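Local coordinates for protein alkylhalidase CmlS (Streptomyces venezuelae, PDB 3I3L) that probably acts as a flavin-dependent halogenase in chloramphenicol biosynthesis, holding its FAD through a covalent flavin-aspartate bond, at residues K468-I473 and I554-M559; T474-T479 and F533-L538. All coordinates share one frame; numbering follows the deposited sequence.

Contacts 1 and 2 lie side by side in the C-terminal region, their centres about 9 Å apart and away from the FAD pocket. In chain order come helix 456-471 and strand 473-478, then helix 535-543 and helix 551-560, so both segments of contact 2 fall between those of contact 1 in the sequence. The first pair meets the second in both contacts: helix against helix in contact 1, strand against helix start in contact 2. A probable backbone hydrogen bond, Tyr535 N to Ile473 O (3.0 Å), ties the two contacts together, and Val555 touches Leu538 between them. Together they join three helices and strand 473-478, buried at contact 1 and only partly so at contact 2.

Contact 1: K468-I473 and I554-M559; sequences KRLNSI and IVVRLM
Leu470 pushes its forked end from helix 456-471 against helix 551-560. Leu470 CD2 rests on Val555 CG2 at 3.6 Å and also touches Met559 SD at 4.1 Å, so this bump settles between two side chains one helical turn apart. The other branch, Leu470 CD1, reaches Val556 CG2 at the longer distance of 4.3 Å. The Leu470 and Val555 side chains pass alongside each other, pointing opposite ways. Just past the end of helix 456-471, Ile473 meets Met559 differently: the two chains reach toward each other tip to tip, Ile473 CD1 lying 3.8 Å from Met559 CE. Met559 runs extended as far as its sulfur and then bends (chi3 74°), which turns CE toward Ile473 while SD stays beside Leu470. The contact thus joins the helix that leads into strand 473-478 to the helix that leads into strand 564-568, two neighbouring strands of one small antiparallel sheet. It is wholly apolar, without a hydrogen bond across it. Tyr535 and Leu538 of helix 535-543 pack on it, Tyr535 touching both Leu470 and Val555, while Val576 lies against Val556 and Met559, and Val574 against Ile473.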
# COMPACT_ATOMS: atom_id res chain seq x y z
N LYS A 468 22.59 18.13 6.19
CA LYS A 468 22.76 19.55 6.42
C LYS A 468 21.67 20.16 7.31
O LYS A 468 21.97 21.06 8.12
CB LYS A 468 22.85 20.29 5.08
CG LYS A 468 22.67 21.80 5.18
CD LYS A 468 23.71 22.59 4.40
CE LYS A 468 24.78 23.14 5.39
NZ LYS A 468 25.89 23.97 4.80
N ARG A 469 20.43 19.72 7.19
CA ARG A 469 19.34 20.35 7.95
C ARG A 469 19.42 19.90 9.41
O ARG A 469 19.36 20.73 10.33
CB ARG A 469 17.97 20.05 7.37
CG ARG A 469 17.64 20.81 6.12
CD ARG A 469 16.54 20.04 5.39
NE ARG A 469 16.06 20.72 4.19
CZ ARG A 469 15.04 21.58 4.17
NH1 ARG A 469 14.38 21.90 5.29
NH2 ARG A 469 14.69 22.14 3.01
N LEU A 470 19.59 18.60 9.62
CA LEU A 470 19.68 18.06 10.96
C LEU A 470 20.86 18.73 11.70
O LEU A 470 20.74 19.08 12.89
CB LEU A 470 19.87 16.54 10.92
CG LEU A 470 18.63 15.71 10.54
CD1 LEU A 470 18.98 14.32 10.21
CD2 LEU A 470 17.63 15.70 11.72
N ASN A 471 21.98 18.92 11.00
CA ASN A 471 23.19 19.48 11.63
C ASN A 471 22.99 20.92 12.04
O ASN A 471 23.61 21.37 13.01
CB ASN A 471 24.46 19.31 10.75
CG ASN A 471 24.98 17.86 10.73
OD1 ASN A 471 25.68 17.45 9.80
ND2 ASN A 471 24.65 17.08 11.75
N SER A 472 22.10 21.62 11.33
CA SER A 472 21.86 23.03 11.60
C SER A 472 20.97 23.23 12.82
O SER A 472 20.70 24.37 13.20
CB SER A 472 21.22 23.73 10.40
OG SER A 472 19.87 23.37 10.31
N ILE A 473 20.49 22.13 13.39
CA ILE A 473 19.55 22.20 14.49
C ILE A 473 20.29 22.31 15.82
O ILE A 473 20.83 21.33 16.34
CB ILE A 473 18.60 20.98 14.53
CG1 ILE A 473 17.62 21.05 13.33
CG2 ILE A 473 17.85 20.90 15.85
CD1 ILE A 473 16.77 19.80 13.18
N ILE A 554 15.33 7.79 14.06
CA ILE A 554 14.57 8.09 15.26
C ILE A 554 14.22 9.59 15.32
O ILE A 554 13.06 9.93 15.52
CB ILE A 554 15.31 7.59 16.52
CG1 ILE A 554 15.26 6.06 16.58
CG2 ILE A 554 14.68 8.15 17.78
CD1 ILE A 554 16.00 5.45 17.72
N VAL A 555 15.18 10.48 15.07
CA VAL A 555 14.83 11.87 15.14
C VAL A 555 13.99 12.33 13.96
O VAL A 555 13.11 13.18 14.12
CB VAL A 555 16.02 12.90 15.52
CG1 VAL A 555 17.31 12.22 15.96
CG2 VAL A 555 16.22 13.89 14.45
N VAL A 556 14.25 11.79 12.77
CA VAL A 556 13.39 12.15 11.63
C VAL A 556 11.92 11.74 11.87
O VAL A 556 10.97 12.49 11.59
CB VAL A 556 13.92 11.61 10.25
CG1 VAL A 556 12.89 11.79 9.15
CG2 VAL A 556 15.22 12.33 9.85
N ARG A 557 11.74 10.53 12.38
CA ARG A 557 10.39 10.07 12.66
C ARG A 557 9.72 10.92 13.74
O ARG A 557 8.57 11.27 13.60
CB ARG A 557 10.35 8.58 13.02
CG ARG A 557 10.40 7.64 11.80
CD ARG A 557 9.44 8.15 10.72
NE ARG A 557 9.61 7.49 9.42
CZ ARG A 557 10.43 7.89 8.43
NH1 ARG A 557 10.46 7.21 7.30
NH2 ARG A 557 11.22 8.94 8.57
N LEU A 558 10.46 11.29 14.78
CA LEU A 558 9.90 12.18 15.83
C LEU A 558 9.54 13.55 15.28
O LEU A 558 8.59 14.18 15.75
CB LEU A 558 10.83 12.29 17.05
CG LEU A 558 10.85 11.04 17.91
CD1 LEU A 558 12.16 10.95 18.74
CD2 LEU A 558 9.58 10.92 18.79
N MET A 559 10.30 14.00 14.30
CA MET A 559 9.99 15.27 13.69
C MET A 559 8.68 15.11 12.89
O MET A 559 7.77 15.92 13.08
CB MET A 559 11.16 15.81 12.84
CG MET A 559 12.36 16.34 13.72
SD MET A 559 13.85 16.90 12.90
CE MET A 559 13.32 18.40 12.28

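Contact 2: T474-T479 and F533-L538; sequences TRFKWT and FGYKTL
Phe533 O accepts the backbone N-H of Phe476 at 2.9 Å from N, a moderately bent bond (149° at the hydrogen). The donor stands well above the carbonyl plane, 44° out of it. Phe533 O also lies at the edge of the Phe476 ring, near its plane, and 3.4 Å from Phe476 CB. With CG anti to the carbonyl carbon (chi1 -83°), Phe476 lays its CD2-CE2 side along the start of helix 535-543. Phe476 CD2 comes to 3.7 Å from Gly534 C, and Phe476 CE2 to 3.5 Å from Tyr535 CA, both oblique to the ring. Leu538 completes this patch, its CD2 methyl 3.8 Å from Phe476 CE2 and likewise oblique, while Phe476 CE2 in turn meets the Tyr535 ring at its edge. Gly534, the N-cap residue of helix 535-543, brings its CA to 3.4 Å from Thr474 O, so strand and helix start run close together where there is no side chain. The order helix 456-471, strand 473-478, helices 519-531, 535-543 and 551-560, strands 564-568 and 573-574, with further strands after the first, is consistent with a winged-helix-like fold; the contact sets its first strand against the beginning of a helix. Where strand 473-478 pairs with strand 564-568, Thr474 and Arg475 together stand across from the single residue Tyr567, a classic beta bulge. With the Phe476 ring cut back to an alanine, Leu538 CD2 and the first turn at Tyr535 would probably lose their aromatic partner, opening a gap beside them. Leu528, Met559 and Leu564 also touch Phe476, bringing helices 519-531 and 551-560 and the adjoining strand to the same ring. The Arg475 side chain sets off away from 533-538, and its NH1 forms a salt bridge with Glu532, just before that segment.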
# COMPACT_ATOMS: atom_id res chain seq x y z
N THR A 474 20.27 23.51 16.35
CA THR A 474 20.96 23.81 17.58
C THR A 474 20.01 23.81 18.75
O THR A 474 20.44 23.83 19.90
CB THR A 474 21.68 25.18 17.48
OG1 THR A 474 20.74 26.19 17.10
CG2 THR A 474 22.78 25.13 16.40
N ARG A 475 18.71 23.81 18.48
CA ARG A 475 17.74 23.70 19.56
C ARG A 475 16.49 22.87 19.20
O ARG A 475 15.83 23.18 18.21
CB ARG A 475 17.32 25.12 20.00
CG ARG A 475 16.16 25.16 20.97
CD ARG A 475 15.76 26.59 21.24
NE ARG A 475 14.68 26.71 22.21
CZ ARG A 475 13.98 27.84 22.38
NH1 ARG A 475 13.01 27.90 23.30
NH2 ARG A 475 14.25 28.91 21.62
N PHE A 476 16.17 21.86 20.02
CA PHE A 476 14.93 21.09 19.83
C PHE A 476 13.92 21.46 20.90
O PHE A 476 14.29 21.63 22.05
CB PHE A 476 15.16 19.55 19.94
CG PHE A 476 15.65 18.89 18.68
CD1 PHE A 476 14.89 18.90 17.53
CD2 PHE A 476 16.89 18.23 18.66
CE1 PHE A 476 15.32 18.25 16.37
CE2 PHE A 476 17.35 17.61 17.51
CZ PHE A 476 16.55 17.61 16.35
N LYS A 477 12.63 21.50 20.53
CA LYS A 477 11.52 21.54 21.50
C LYS A 477 10.64 20.27 21.45
O LYS A 477 10.41 19.66 20.37
CB LYS A 477 10.61 22.72 21.19
CG LYS A 477 11.31 24.08 21.25
CD LYS A 477 10.22 25.19 21.06
CE LYS A 477 10.78 26.59 21.21
NZ LYS A 477 9.92 27.57 20.47
N TRP A 478 10.16 19.86 22.60
CA TRP A 478 9.27 18.70 22.68
C TRP A 478 7.83 19.22 22.77
O TRP A 478 7.59 20.31 23.30
CB TRP A 478 9.62 17.88 23.90
CG TRP A 478 8.86 16.62 24.13
CD1 TRP A 478 7.85 16.44 25.04
CD2 TRP A 478 9.06 15.35 23.49
NE1 TRP A 478 7.41 15.14 24.98
CE2 TRP A 478 8.15 14.45 24.05
CE3 TRP A 478 9.95 14.89 22.52
CZ2 TRP A 478 8.07 13.11 23.65
CZ3 TRP A 478 9.88 13.57 22.13
CH2 TRP A 478 8.97 12.69 22.70
N THR A 479 6.90 18.44 22.24
CA THR A 479 5.48 18.82 22.22
C THR A 479 4.82 18.25 23.47
O THR A 479 4.73 17.03 23.64
CB THR A 479 4.74 18.33 20.94
OG1 THR A 479 5.43 18.78 19.76
CG2 THR A 479 3.29 18.87 20.89
N PHE A 533 18.17 20.94 24.26
CA PHE A 533 19.42 20.77 23.54
C PHE A 533 19.18 20.49 22.05
O PHE A 533 18.04 20.28 21.62
CB PHE A 533 20.35 19.72 24.17
CG PHE A 533 19.71 18.42 24.49
CD1 PHE A 533 19.35 17.53 23.47
CD2 PHE A 533 19.50 18.02 25.81
CE1 PHE A 533 18.76 16.33 23.76
CE2 PHE A 533 18.92 16.78 26.11
CZ PHE A 533 18.55 15.93 25.07
N GLY A 534 20.25 20.52 21.26
CA GLY A 534 20.19 20.39 19.83
C GLY A 534 20.47 18.98 19.31
O GLY A 534 20.62 18.01 20.08
N TYR A 535 20.57 18.88 17.99
CA TYR A 535 20.83 17.59 17.31
C TYR A 535 22.08 16.86 17.81
O TYR A 535 22.02 15.68 18.16
CB TYR A 535 20.99 17.83 15.81
CG TYR A 535 21.16 16.55 15.02
CD1 TYR A 535 20.16 15.55 15.04
CD2 TYR A 535 22.31 16.34 14.23
CE1 TYR A 535 20.29 14.38 14.31
CE2 TYR A 535 22.46 15.18 13.49
CZ TYR A 535 21.45 14.21 13.54
OH TYR A 535 21.58 13.06 12.85
N LYS A 536 23.21 17.56 17.89
CA LYS A 536 24.45 16.93 18.32
C LYS A 536 24.29 16.21 19.66
O LYS A 536 24.74 15.09 19.82
CB LYS A 536 25.61 17.96 18.36
CG LYS A 536 26.08 18.39 16.97
CD LYS A 536 26.97 19.66 17.07
CE LYS A 536 27.39 20.11 15.67
NZ LYS A 536 28.38 21.22 15.72
N THR A 537 23.65 16.86 20.64
CA THR A 537 23.48 16.23 21.92
C THR A 537 22.55 15.03 21.81
O THR A 537 22.77 13.98 22.42
CB THR A 537 22.89 17.20 22.99
OG1 THR A 537 23.80 18.30 23.23
CG2 THR A 537 22.66 16.40 24.30
N LEU A 538 21.47 15.19 21.06
CA LEU A 538 20.51 14.09 20.92
C LEU A 538 21.18 12.82 20.31
O LEU A 538 21.06 11.72 20.84
CB LEU A 538 19.33 14.56 20.06
CG LEU A 538 18.17 13.56 19.91
CD1 LEU A 538 17.80 12.85 21.20
CD2 LEU A 538 17.00 14.30 19.33